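Local structure of MsStt7d protein (Micromonas, 4IX3) at residues H166-P171 / P210-Y215; D249-G254 / R317-E322. The protein probably works as an ATP-dependent protein kinase, the chain here being the catalytic domain of a homolog of the algal state transition kinase Stt7. One frame throughout, in Å; residues are numbered along the deposited sequence.

Contact 1: H166-P171 / P210-Y215. With MG (magnesium ion), chain E.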
loop_
_atom_site.group_PDB
_atom_site.type_symbol
_atom_site.label_atom_id
_atom_site.label_comp_id
_atom_site.label_asym_id
_atom_site.label_seq_id
_atom_site.Cartn_x
_atom_site.Cartn_y
_atom_site.Cartn_z
ATOM N N HIS B 166 -2.540 5.167 -18.022
ATOM C CA HIS B 166 -2.945 4.142 -17.047
ATOM C C HIS B 166 -1.941 4.127 -15.882
ATOM O O HIS B 166 -2.345 4.038 -14.710
ATOM C CB HIS B 166 -3.013 2.785 -17.786
ATOM C CG HIS B 166 -3.333 1.652 -16.888
ATOM N ND1 HIS B 166 -4.526 0.985 -16.834
ATOM C CD2 HIS B 166 -2.515 1.083 -15.936
ATOM C CE1 HIS B 166 -4.453 0.023 -15.881
ATOM N NE2 HIS B 166 -3.195 0.081 -15.362
ATOM N N ARG B 167 -0.654 4.178 -16.209
ATOM C CA ARG B 167 0.395 4.271 -15.199
ATOM C C ARG B 167 0.825 2.937 -14.584
ATOM O O ARG B 167 1.918 2.845 -14.025
ATOM C CB ARG B 167 -0.026 5.241 -14.090
ATOM C CG ARG B 167 0.985 6.343 -13.814
ATOM C CD ARG B 167 1.022 6.700 -12.337
ATOM N NE ARG B 167 0.989 8.144 -12.123
ATOM C CZ ARG B 167 2.054 8.880 -11.821
ATOM N NH1 ARG B 167 3.243 8.307 -11.695
ATOM N NH2 ARG B 167 1.930 10.188 -11.644
ATOM N N ASP B 168 -0.017 1.910 -14.668
ATOM C CA ASP B 168 0.321 0.635 -14.006
ATOM C C ASP B 168 0.084 -0.551 -14.923
ATOM O O ASP B 168 -0.458 -1.583 -14.534
ATOM C CB ASP B 168 -0.451 0.479 -12.668
ATOM C CG ASP B 168 0.198 -0.523 -11.710
ATOM O OD1 ASP B 168 1.344 -0.938 -11.961
ATOM O OD2 ASP B 168 -0.468 -0.915 -10.717
ATOM N N VAL B 169 0.535 -0.368 -16.165
ATOM C CA VAL B 169 0.435 -1.461 -17.137
ATOM C C VAL B 169 1.456 -2.540 -16.766
ATOM O O VAL B 169 2.662 -2.249 -16.570
ATOM C CB VAL B 169 0.688 -0.905 -18.556
ATOM C CG1 VAL B 169 0.834 -2.034 -19.564
ATOM C CG2 VAL B 169 -0.432 0.047 -18.955
ATOM N N LYS B 170 0.985 -3.776 -16.710
ATOM C CA LYS B 170 1.830 -4.921 -16.397
ATOM C C LYS B 170 0.968 -6.173 -16.557
ATOM O O LYS B 170 -0.266 -6.069 -16.531
ATOM C CB LYS B 170 2.469 -4.854 -14.971
ATOM C CG LYS B 170 1.416 -4.677 -13.865
ATOM C CD LYS B 170 2.132 -4.387 -12.560
ATOM C CE LYS B 170 1.185 -4.213 -11.381
ATOM N NZ LYS B 170 1.747 -3.227 -10.415
ATOM N N PRO B 171 1.571 -7.355 -16.665
ATOM C CA PRO B 171 0.789 -8.578 -16.785
ATOM C C PRO B 171 -0.223 -8.809 -15.645
ATOM O O PRO B 171 -1.323 -9.326 -15.889
ATOM C CB PRO B 171 1.866 -9.667 -16.902
ATOM C CG PRO B 171 3.014 -8.946 -17.588
ATOM C CD PRO B 171 3.025 -7.614 -16.865
ATOM N N PRO B 210 3.467 7.066 -7.834
ATOM C CA PRO B 210 3.653 5.647 -7.481
ATOM C C PRO B 210 4.025 5.037 -8.834
ATOM O O PRO B 210 3.738 5.597 -9.893
ATOM C CB PRO B 210 2.261 5.209 -6.990
ATOM C CG PRO B 210 1.353 6.104 -7.776
ATOM C CD PRO B 210 2.049 7.410 -8.020
ATOM N N ALA B 211 4.833 4.006 -8.814
ATOM C CA ALA B 211 5.206 3.388 -10.061
ATOM C C ALA B 211 5.617 2.035 -9.557
ATOM O O ALA B 211 6.263 1.914 -8.503
ATOM C CB ALA B 211 6.386 4.123 -10.737
ATOM N N ASP B 212 5.299 1.015 -10.338
ATOM C CA ASP B 212 5.842 -0.283 -10.055
ATOM C C ASP B 212 7.249 -0.266 -10.671
ATOM O O ASP B 212 7.382 -0.078 -11.874
ATOM C CB ASP B 212 4.970 -1.319 -10.756
ATOM C CG ASP B 212 5.351 -2.728 -10.393
ATOM O OD1 ASP B 212 6.578 -2.983 -10.323
ATOM O OD2 ASP B 212 4.470 -3.622 -10.311
ATOM N N PRO B 213 8.317 -0.407 -9.853
ATOM C CA PRO B 213 9.667 -0.275 -10.388
ATOM C C PRO B 213 9.999 -1.312 -11.454
ATOM O O PRO B 213 10.881 -1.102 -12.296
ATOM C CB PRO B 213 10.567 -0.399 -9.162
ATOM C CG PRO B 213 9.713 -1.011 -8.118
ATOM C CD PRO B 213 8.278 -0.702 -8.405
ATOM N N ARG B 214 9.306 -2.441 -11.452
ATOM C CA ARG B 214 9.587 -3.473 -12.435
ATOM C C ARG B 214 9.157 -3.059 -13.851
ATOM O O ARG B 214 9.700 -3.608 -14.831
ATOM C CB ARG B 214 8.850 -4.754 -12.052
ATOM C CG ARG B 214 9.268 -5.337 -10.697
ATOM C CD ARG B 214 8.418 -6.527 -10.318
ATOM N NE ARG B 214 7.053 -6.041 -10.102
ATOM C CZ ARG B 214 5.995 -6.824 -9.959
ATOM N NH1 ARG B 214 6.141 -8.136 -9.953
ATOM N NH2 ARG B 214 4.778 -6.261 -9.864
ATOM N N TYR B 215 8.189 -2.149 -13.941
ATOM C CA TYR B 215 7.535 -1.781 -15.193
ATOM C C TYR B 215 7.663 -0.308 -15.482
ATOM O O TYR B 215 6.992 0.214 -16.365
ATOM C CB TYR B 215 6.068 -2.208 -15.166
ATOM C CG TYR B 215 5.944 -3.721 -15.051
ATOM C CD1 TYR B 215 6.083 -4.524 -16.207
ATOM C CD2 TYR B 215 5.792 -4.374 -13.814
ATOM C CE1 TYR B 215 6.020 -5.890 -16.126
ATOM C CE2 TYR B 215 5.749 -5.741 -13.728
ATOM C CZ TYR B 215 5.852 -6.521 -14.895
ATOM O OH TYR B 215 5.843 -7.888 -14.793
HETATM MG MG MG E . -1.792 -0.524 -9.250
HETATM O O HOH W 1 4.161 1.534 -13.050
HETATM O O HOH W 2 1.656 3.139 -10.809
HETATM O O HOH W 3 -2.010 1.429 -9.902
HETATM O O HOH W 4 -3.318 -0.101 -7.816
HETATM O O HOH W 5 -1.743 -2.406 -8.548
HETATM O O HOH W 6 -0.365 0.070 -7.977
#
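The catalytic loop of the kinase fold, beginning with its HRD motif (His-166 to Asp-168), meets the activation segment here, with Lys-170 reaching across to Asp-212. Lysine suits this place because its long chain can lie over a ring and still end in a charge. The backbone holds CB over the centre of the Tyr-215 ring, 3.5 Å from its centroid, in a CH-pi contact. Beyond CB, with CG between the backbone N and the carbonyl carbon (chi1 55°), the chain runs past Tyr-215 CD2 and CE2 and brings NZ between two carboxylates. NZ bonds Asp-212 OD2 on its anti lone pair at 2.8 Å, and Asp-168 OD1 on its syn lone pair, also at 2.8 Å. Arg-214 takes the syn sides of Asp-212, NE to OD1 and NH2 to OD2 (2.7 Å), nearly in the guanidinium plane. The backbone N of Arg-214 also bonds OD1, closing an Asx turn, so two donors grip each Asp-212 oxygen and fix its rotation. Asp-168 turns OD2 to a magnesium ion at 2.0 Å, which Asp-188 and four waters also bind. Water 1 bridges Arg-167 O and Asp-212 N, while Pro-171 CD abuts Tyr-215 OH (3.5 Å). That hydroxyl bonds Gln-259 on helix 246-261, and Pro-171 touches Gln-259 too, besides Val-119, Glu-120 and Met-123 of helix 119-125.

Contact 2: D249-G254 / R317-E322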
loop_
_atom_site.group_PDB
_atom_site.type_symbol
_atom_site.label_atom_id
_atom_site.label_comp_id
_atom_site.label_asym_id
_atom_site.label_seq_id
_atom_site.Cartn_x
_atom_site.Cartn_y
_atom_site.Cartn_z
ATOM N N ASP B 249 3.355 4.664 -20.419
ATOM C CA ASP B 249 2.648 3.429 -20.754
ATOM C C ASP B 249 3.329 2.653 -21.897
ATOM O O ASP B 249 3.323 1.433 -21.890
ATOM C CB ASP B 249 1.196 3.693 -21.169
ATOM C CG ASP B 249 0.270 4.047 -20.000
ATOM O OD1 ASP B 249 0.591 3.750 -18.819
ATOM O OD2 ASP B 249 -0.852 4.532 -20.311
ATOM N N SER B 250 3.972 3.375 -22.811
ATOM C CA SER B 250 4.705 2.677 -23.892
ATOM C C SER B 250 5.832 1.790 -23.335
ATOM O O SER B 250 5.956 0.617 -23.688
ATOM C CB SER B 250 5.325 3.683 -24.835
ATOM O OG SER B 250 4.312 4.436 -25.499
ATOM N N TRP B 251 6.586 2.334 -22.361
ATOM C CA TRP B 251 7.689 1.553 -21.744
ATOM C C TRP B 251 7.130 0.338 -21.027
ATOM O O TRP B 251 7.598 -0.784 -21.197
ATOM C CB TRP B 251 8.423 2.443 -20.767
ATOM C CG TRP B 251 9.476 1.673 -20.013
ATOM C CD1 TRP B 251 9.313 0.921 -18.855
ATOM C CD2 TRP B 251 10.900 1.627 -20.324
ATOM N NE1 TRP B 251 10.488 0.316 -18.493
ATOM C CE2 TRP B 251 11.496 0.731 -19.333
ATOM C CE3 TRP B 251 11.706 2.148 -21.340
ATOM C CZ2 TRP B 251 12.858 0.443 -19.334
ATOM C CZ3 TRP B 251 13.065 1.834 -21.354
ATOM C CH2 TRP B 251 13.620 0.966 -20.384
ATOM N N SER B 252 6.043 0.519 -20.236
ATOM C CA SER B 252 5.457 -0.628 -19.572
ATOM C C SER B 252 4.919 -1.680 -20.544
ATOM O O SER B 252 5.066 -2.858 -20.286
ATOM C CB SER B 252 4.283 -0.171 -18.688
ATOM O OG SER B 252 4.672 0.812 -17.745
ATOM N N ALA B 253 4.348 -1.225 -21.667
ATOM C CA ALA B 253 3.855 -2.171 -22.673
ATOM C C ALA B 253 5.057 -2.934 -23.300
ATOM O O ALA B 253 4.910 -4.117 -23.591
ATOM C CB ALA B 253 3.079 -1.452 -23.762
ATOM N N GLY B 254 6.209 -2.277 -23.467
ATOM C CA GLY B 254 7.417 -3.015 -23.915
ATOM C C GLY B 254 7.871 -4.085 -22.931
ATOM O O GLY B 254 8.180 -5.192 -23.334
ATOM N N ARG B 317 11.336 0.220 -30.176
ATOM C CA ARG B 317 10.459 1.391 -30.339
ATOM C C ARG B 317 9.720 1.763 -29.053
ATOM O O ARG B 317 9.651 2.931 -28.695
ATOM C CB ARG B 317 9.373 1.124 -31.414
ATOM C CG ARG B 317 9.877 0.849 -32.838
ATOM C CD ARG B 317 10.536 2.108 -33.296
ATOM N NE ARG B 317 9.568 3.229 -33.340
ATOM C CZ ARG B 317 9.718 4.379 -32.682
ATOM N NH1 ARG B 317 10.821 4.637 -31.979
ATOM N NH2 ARG B 317 8.775 5.310 -32.763
ATOM N N LEU B 318 9.191 0.756 -28.371
ATOM C CA LEU B 318 8.445 1.003 -27.145
ATOM C C LEU B 318 9.354 1.358 -25.967
ATOM O O LEU B 318 8.859 1.854 -24.946
ATOM C CB LEU B 318 7.653 -0.272 -26.787
ATOM C CG LEU B 318 6.420 -0.560 -27.697
ATOM C CD1 LEU B 318 5.864 -1.928 -27.423
ATOM C CD2 LEU B 318 5.327 0.511 -27.476
ATOM N N MET B 319 10.646 1.049 -26.071
ATOM C CA MET B 319 11.576 1.157 -24.940
ATOM C C MET B 319 12.768 2.059 -25.253
ATOM O O MET B 319 13.853 1.911 -24.647
ATOM C CB MET B 319 11.962 -0.234 -24.449
ATOM C CG MET B 319 10.730 -1.078 -24.089
ATOM S SD MET B 319 11.089 -2.666 -23.357
ATOM C CE MET B 319 11.502 -2.118 -21.696
ATOM N N GLU B 320 12.577 3.021 -26.150
ATOM C CA GLU B 320 13.669 3.977 -26.365
ATOM C C GLU B 320 13.962 4.711 -25.048
ATOM O O GLU B 320 13.029 5.070 -24.302
ATOM C CB GLU B 320 13.303 5.007 -27.441
ATOM C CG GLU B 320 13.407 4.523 -28.868
ATOM C CD GLU B 320 14.870 4.336 -29.267
ATOM O OE1 GLU B 320 15.808 4.867 -28.610
ATOM O OE2 GLU B 320 15.084 3.789 -30.359
ATOM N N ALA B 321 15.223 5.033 -24.802
ATOM C CA ALA B 321 15.606 5.709 -23.572
ATOM C C ALA B 321 14.938 7.073 -23.449
ATOM O O ALA B 321 14.463 7.459 -22.369
ATOM C CB ALA B 321 17.121 5.842 -23.525
ATOM N N GLU B 322 14.850 7.800 -24.566
ATOM C CA GLU B 322 14.276 9.137 -24.613
ATOM C C GLU B 322 12.817 9.094 -24.993
ATOM O O GLU B 322 12.477 8.500 -26.008
ATOM C CB GLU B 322 15.053 10.004 -25.607
ATOM C CG GLU B 322 16.493 10.214 -25.213
ATOM C CD GLU B 322 16.622 11.070 -23.977
ATOM O OE1 GLU B 322 15.720 11.920 -23.772
ATOM O OE2 GLU B 322 17.645 10.919 -23.260
#
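Helix 246-261 passes the C-terminal end of helix 302-318 so closely that the CA atoms of Trp-251 and Met-319 are 5.0 Å apart, Met-319 being the first residue to leave helical geometry. No hydrogen bond crosses; the backbones meet instead through a CA-H...O contact, Trp-251 CA lying 3.4 Å from Leu-318 O. Met-319 carries much of the contact, its flexible thioether chain fitting both a flat ring and a bare stretch of helix. Its chain bends at the last torsion (chi3 77°), which carries the methyl CE over the six-membered ring of Trp-251, 3.8 Å from the centroid and 14° off the normal. SD stands above the same face, more distant at 5.1 Å from that centroid, a Met-aromatic contact. Gly-254, with no side chain, lets Met-319 lie against the helix backbone, SD coming within 3.5 Å of Gly-254 C. Leu-318 uses its branches separately: CD1 rests on Gly-254 CA at 4.0 Å, and CD2 meets Ser-250 CB at 4.1 Å. Serine is small enough for that approach, and its OG hydrogen-bonds Ala-327 O in the loop after helix 302-318. These two helices correspond to helices F and H of the canonical kinase fold. Met-319 O, a buried peptide oxygen just past the end of the helix, accepts from Tyr-278 OH. Tyr-278 and Leu-275 bring in helix 268-280 against Trp-251 and Met-319, while Ala-253 packs on helix 141-161.

Along the chain the two contacts come in series. Contact 1 closes first, drawing 210-215 back to the catalytic loop over 38 residues that include strands 174-177, 183-186 and 193-194 but no helix. Contact 2 then brings 317-322 back to helix 246-261, closing a largely helical loop that holds helices 268-280 and 285-291 and most of 302-318. Neither loop lies within the other, yet they meet on helix 246-261. Asp-249 accepts from the backbone N of His-166 and of Arg-167, and Ser-252 OG bonds Tyr-215 O. This helix thus ties the catalytic loop and the activation segment to the helices that follow it.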